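Local coordinates for aminopeptidase N family protein (Idiomarina loihiensis L2TR, PDB 4FGM) that binds zinc and is probably an aminopeptidase of the M61 family, thought to remove residues from the N-terminal ends of peptides, at residues E176-L187 with T201-I212. Numbering follows the deposited sequence.
Sequences EEFIAHGIKHSL and TADLAKICETQI
Phe178 and Ala180, on the edge strand of a beta-hairpin, pack against 201-212 of helix 197-215, which links strands 183-190 and 222-230 in a beta-alpha-beta unit of the probable peptidase domain. Phe178 CB lies 3.6 Å from Thr201 CG2, with CG close to the same methyl. Along one side of the ring CD1 comes to 3.3 Å from Thr201 OG1 and CE1 stays near that oxygen. On the other flank CD2 rests 3.8 Å from Ala205 CB, CE2 lies against Ala205 N, and CZ ends 3.7 Å from Leu204 CB. Thr201 O lies over one face of the ring and His185 CB over the opposite one, both toward the rim. Next along, Ala180 CB meets Glu209 CG and Cys208 CB. Cys208 SG approaches the His185 ring obliquely, while His185 ND1 donates to Ile183 O and NE2 is hydrogen-bonded to Tyr275 OH, from the helix that carries zinc ligands His273 and His277. At the type I' turn, Glu209 CG lies over the His181 ring, 4.0 Å from its centroid, in a CH-pi contact, and Ile212 CG2 touches the ring edge. His181 NE2 is hydrogen-bonded to Ser213 OG, whereas His181 N makes a weak but nearly straight hydrogen bond to Glu209 OE2 (3.5 Å, 164°).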
loop_
_atom_site.group_PDB
_atom_site.type_symbol
_atom_site.label_atom_id
_atom_site.label_comp_id
_atom_site.label_asym_id
_atom_site.label_seq_id
_atom_site.Cartn_x
_atom_site.Cartn_y
_atom_site.Cartn_z
ATOM N N GLU A 176 12.248 16.036 11.355
ATOM C CA GLU A 176 12.970 15.486 12.495
ATOM C C GLU A 176 13.917 14.396 11.997
ATOM O O GLU A 176 13.486 13.357 11.493
ATOM C CB GLU A 176 11.988 14.889 13.506
ATOM C CG GLU A 176 12.618 14.438 14.818
ATOM C CD GLU A 176 12.889 15.590 15.771
ATOM O OE1 GLU A 176 13.772 16.423 15.475
ATOM O OE2 GLU A 176 12.210 15.662 16.819
ATOM N N GLU A 177 15.210 14.644 12.149
ATOM C CA GLU A 177 16.231 13.709 11.716
ATOM C C GLU A 177 16.602 12.699 12.798
ATOM O O GLU A 177 16.449 12.960 13.983
ATOM C CB GLU A 177 17.474 14.489 11.286
ATOM C CG GLU A 177 17.768 14.418 9.802
ATOM C CD GLU A 177 17.989 15.781 9.184
ATOM O OE1 GLU A 177 18.741 16.586 9.771
ATOM O OE2 GLU A 177 17.415 16.044 8.106
ATOM N N PHE A 178 17.068 11.532 12.372
ATOM C CA PHE A 178 17.507 10.499 13.300
ATOM C C PHE A 178 18.454 9.539 12.594
ATOM O O PHE A 178 18.584 9.582 11.371
ATOM C CB PHE A 178 16.313 9.740 13.896
ATOM C CG PHE A 178 15.474 8.990 12.893
ATOM C CD1 PHE A 178 14.503 9.645 12.142
ATOM C CD2 PHE A 178 15.617 7.611 12.744
ATOM C CE1 PHE A 178 13.666 8.936 11.281
ATOM C CE2 PHE A 178 14.784 6.888 11.883
ATOM C CZ PHE A 178 13.811 7.552 11.146
ATOM N N ILE A 179 19.130 8.677 13.347
ATOM C CA ILE A 179 20.049 7.750 12.701
ATOM C C ILE A 179 19.822 6.298 13.091
ATOM O O ILE A 179 19.479 5.980 14.226
ATOM C CB ILE A 179 21.540 8.132 12.972
ATOM C CG1 ILE A 179 22.003 7.578 14.316
ATOM C CG2 ILE A 179 21.711 9.649 12.948
ATOM C CD1 ILE A 179 22.882 6.340 14.187
ATOM N N ALA A 180 19.998 5.420 12.115
ATOM C CA ALA A 180 19.855 3.995 12.327
ATOM C C ALA A 180 21.102 3.383 11.694
ATOM O O ALA A 180 21.329 3.532 10.489
ATOM C CB ALA A 180 18.589 3.480 11.645
ATOM N N HIS A 181 21.912 2.716 12.514
ATOM C CA HIS A 181 23.152 2.101 12.054
ATOM C C HIS A 181 23.995 3.049 11.214
ATOM O O HIS A 181 24.385 2.721 10.096
ATOM C CB HIS A 181 22.864 0.830 11.257
ATOM C CG HIS A 181 22.458 -0.328 12.106
ATOM N ND1 HIS A 181 22.410 -0.259 13.484
ATOM C CD2 HIS A 181 22.084 -1.587 11.782
ATOM C CE1 HIS A 181 22.026 -1.423 13.968
ATOM N NE2 HIS A 181 21.821 -2.249 12.956
ATOM N N GLY A 182 24.264 4.229 11.762
ATOM C CA GLY A 182 25.078 5.209 11.071
ATOM C C GLY A 182 24.492 5.828 9.816
ATOM O O GLY A 182 25.170 6.588 9.129
ATOM N N ILE A 183 23.241 5.516 9.501
ATOM C CA ILE A 183 22.624 6.088 8.312
ATOM C C ILE A 183 21.633 7.187 8.700
ATOM O O ILE A 183 20.884 7.043 9.670
ATOM C CB ILE A 183 21.918 4.991 7.476
ATOM C CG1 ILE A 183 22.955 3.957 7.020
ATOM C CG2 ILE A 183 21.221 5.613 6.263
ATOM C CD1 ILE A 183 22.425 2.913 6.035
ATOM N N LYS A 184 21.647 8.293 7.960
ATOM C CA LYS A 184 20.737 9.399 8.254
ATOM C C LYS A 184 19.325 9.133 7.748
ATOM O O LYS A 184 19.129 8.701 6.613
ATOM C CB LYS A 184 21.238 10.707 7.640
ATOM C CG LYS A 184 22.514 11.244 8.256
ATOM C CD LYS A 184 22.708 12.711 7.916
ATOM C CE LYS A 184 24.069 13.193 8.376
ATOM N NZ LYS A 184 24.333 12.797 9.784
ATOM N N HIS A 185 18.350 9.398 8.611
ATOM C CA HIS A 185 16.938 9.217 8.295
ATOM C C HIS A 185 16.186 10.500 8.622
ATOM O O HIS A 185 16.632 11.305 9.441
ATOM C CB HIS A 185 16.339 8.069 9.115
ATOM C CG HIS A 185 16.763 6.707 8.661
ATOM N ND1 HIS A 185 18.046 6.227 8.833
ATOM C CD2 HIS A 185 16.070 5.717 8.050
ATOM C CE1 HIS A 185 18.122 4.999 8.350
ATOM N NE2 HIS A 185 16.937 4.664 7.869
ATOM N N SER A 186 15.036 10.678 7.984
ATOM C CA SER A 186 14.209 11.859 8.206
ATOM C C SER A 186 12.728 11.527 8.223
ATOM O O SER A 186 12.248 10.705 7.436
ATOM C CB SER A 186 14.441 12.905 7.109
ATOM O OG SER A 186 15.752 13.432 7.156
ATOM N N LEU A 187 12.014 12.162 9.141
ATOM C CA LEU A 187 10.579 12.015 9.216
ATOM C C LEU A 187 10.118 13.408 8.832
ATOM O O LEU A 187 10.488 14.385 9.485
ATOM C CB LEU A 187 10.102 11.686 10.630
ATOM C CG LEU A 187 8.567 11.764 10.743
ATOM C CD1 LEU A 187 7.919 10.758 9.791
ATOM C CD2 LEU A 187 8.134 11.507 12.170
ATOM N N THR A 201 10.123 9.330 16.070
ATOM C CA THR A 201 11.418 9.168 15.451
ATOM C C THR A 201 12.239 8.112 16.188
ATOM O O THR A 201 12.940 7.309 15.568
ATOM C CB THR A 201 12.130 10.536 15.413
ATOM O OG1 THR A 201 12.160 11.006 14.059
ATOM C CG2 THR A 201 13.520 10.460 15.983
ATOM N N ALA A 202 12.135 8.105 17.513
ATOM C CA ALA A 202 12.849 7.126 18.321
ATOM C C ALA A 202 12.334 5.726 17.987
ATOM O O ALA A 202 13.118 4.779 17.898
ATOM C CB ALA A 202 12.654 7.420 19.802
ATOM N N ASP A 203 11.019 5.587 17.801
ATOM C CA ASP A 203 10.470 4.281 17.452
ATOM C C ASP A 203 10.878 3.875 16.031
ATOM O O ASP A 203 11.181 2.701 15.779
ATOM C CB ASP A 203 8.942 4.266 17.579
ATOM C CG ASP A 203 8.478 4.292 19.023
ATOM O OD1 ASP A 203 9.259 3.867 19.903
ATOM O OD2 ASP A 203 7.332 4.722 19.278
ATOM N N LEU A 204 10.890 4.836 15.105
ATOM C CA LEU A 204 11.281 4.526 13.734
ATOM C C LEU A 204 12.737 4.051 13.706
ATOM O O LEU A 204 13.091 3.138 12.944
ATOM C CB LEU A 204 11.095 5.745 12.821
ATOM C CG LEU A 204 9.640 6.144 12.523
ATOM C CD1 LEU A 204 9.603 7.389 11.626
ATOM C CD2 LEU A 204 8.915 4.970 11.845
ATOM N N ALA A 205 13.573 4.662 14.544
ATOM C CA ALA A 205 14.979 4.280 14.617
ATOM C C ALA A 205 15.068 2.801 14.985
ATOM O O ALA A 205 15.863 2.060 14.409
ATOM C CB ALA A 205 15.715 5.124 15.656
ATOM N N LYS A 206 14.246 2.375 15.941
ATOM C CA LYS A 206 14.239 0.980 16.358
ATOM C C LYS A 206 13.799 0.078 15.215
ATOM O O LYS A 206 14.485 -0.894 14.880
ATOM C CB LYS A 206 13.323 0.774 17.576
ATOM C CG LYS A 206 14.043 0.930 18.904
ATOM C CD LYS A 206 13.221 0.420 20.085
ATOM C CE LYS A 206 12.248 1.465 20.603
ATOM N NZ LYS A 206 11.513 0.974 21.807
ATOM N N ILE A 207 12.657 0.395 14.615
ATOM C CA ILE A 207 12.159 -0.401 13.506
ATOM C C ILE A 207 13.208 -0.485 12.393
ATOM O O ILE A 207 13.528 -1.573 11.907
ATOM C CB ILE A 207 10.866 0.206 12.934
ATOM C CG1 ILE A 207 9.759 0.141 13.992
ATOM C CG2 ILE A 207 10.460 -0.522 11.670
ATOM C CD1 ILE A 207 8.528 0.951 13.650
ATOM N N CYS A 208 13.749 0.667 12.006
ATOM C CA CYS A 208 14.751 0.725 10.946
ATOM C C CYS A 208 16.029 -0.060 11.239
ATOM O O CYS A 208 16.542 -0.764 10.365
ATOM C CB CYS A 208 15.095 2.183 10.633
ATOM S SG CYS A 208 13.755 3.071 9.807
ATOM N N GLU A 209 16.553 0.063 12.454
ATOM C CA GLU A 209 17.759 -0.674 12.799
ATOM C C GLU A 209 17.477 -2.168 12.714
ATOM O O GLU A 209 18.300 -2.934 12.210
ATOM C CB GLU A 209 18.259 -0.280 14.189
ATOM C CG GLU A 209 19.023 1.034 14.161
ATOM C CD GLU A 209 19.470 1.510 15.528
ATOM O OE1 GLU A 209 18.633 1.529 16.458
ATOM O OE2 GLU A 209 20.656 1.887 15.663
ATOM N N THR A 210 16.304 -2.580 13.180
ATOM C CA THR A 210 15.933 -3.987 13.115
ATOM C C THR A 210 15.976 -4.476 11.671
ATOM O O THR A 210 16.451 -5.574 11.393
ATOM C CB THR A 210 14.522 -4.210 13.684
ATOM O OG1 THR A 210 14.540 -3.955 15.090
ATOM C CG2 THR A 210 14.057 -5.621 13.443
ATOM N N GLN A 211 15.500 -3.658 10.743
ATOM C CA GLN A 211 15.497 -4.069 9.345
ATOM C C GLN A 211 16.898 -4.109 8.730
ATOM O O GLN A 211 17.253 -5.077 8.046
ATOM C CB GLN A 211 14.549 -3.175 8.535
ATOM C CG GLN A 211 13.080 -3.380 8.952
ATOM C CD GLN A 211 12.068 -2.939 7.905
ATOM O OE1 GLN A 211 12.274 -3.126 6.703
ATOM N NE2 GLN A 211 10.950 -2.373 8.362
ATOM N N ILE A 212 17.699 -3.075 8.981
ATOM C CA ILE A 212 19.058 -3.043 8.457
ATOM C C ILE A 212 19.848 -4.231 9.020
ATOM O O ILE A 212 20.633 -4.853 8.306
ATOM C CB ILE A 212 19.769 -1.730 8.824
ATOM C CG1 ILE A 212 19.073 -0.558 8.134
ATOM C CG2 ILE A 212 21.220 -1.795 8.396
ATOM C CD1 ILE A 212 19.501 0.806 8.648
#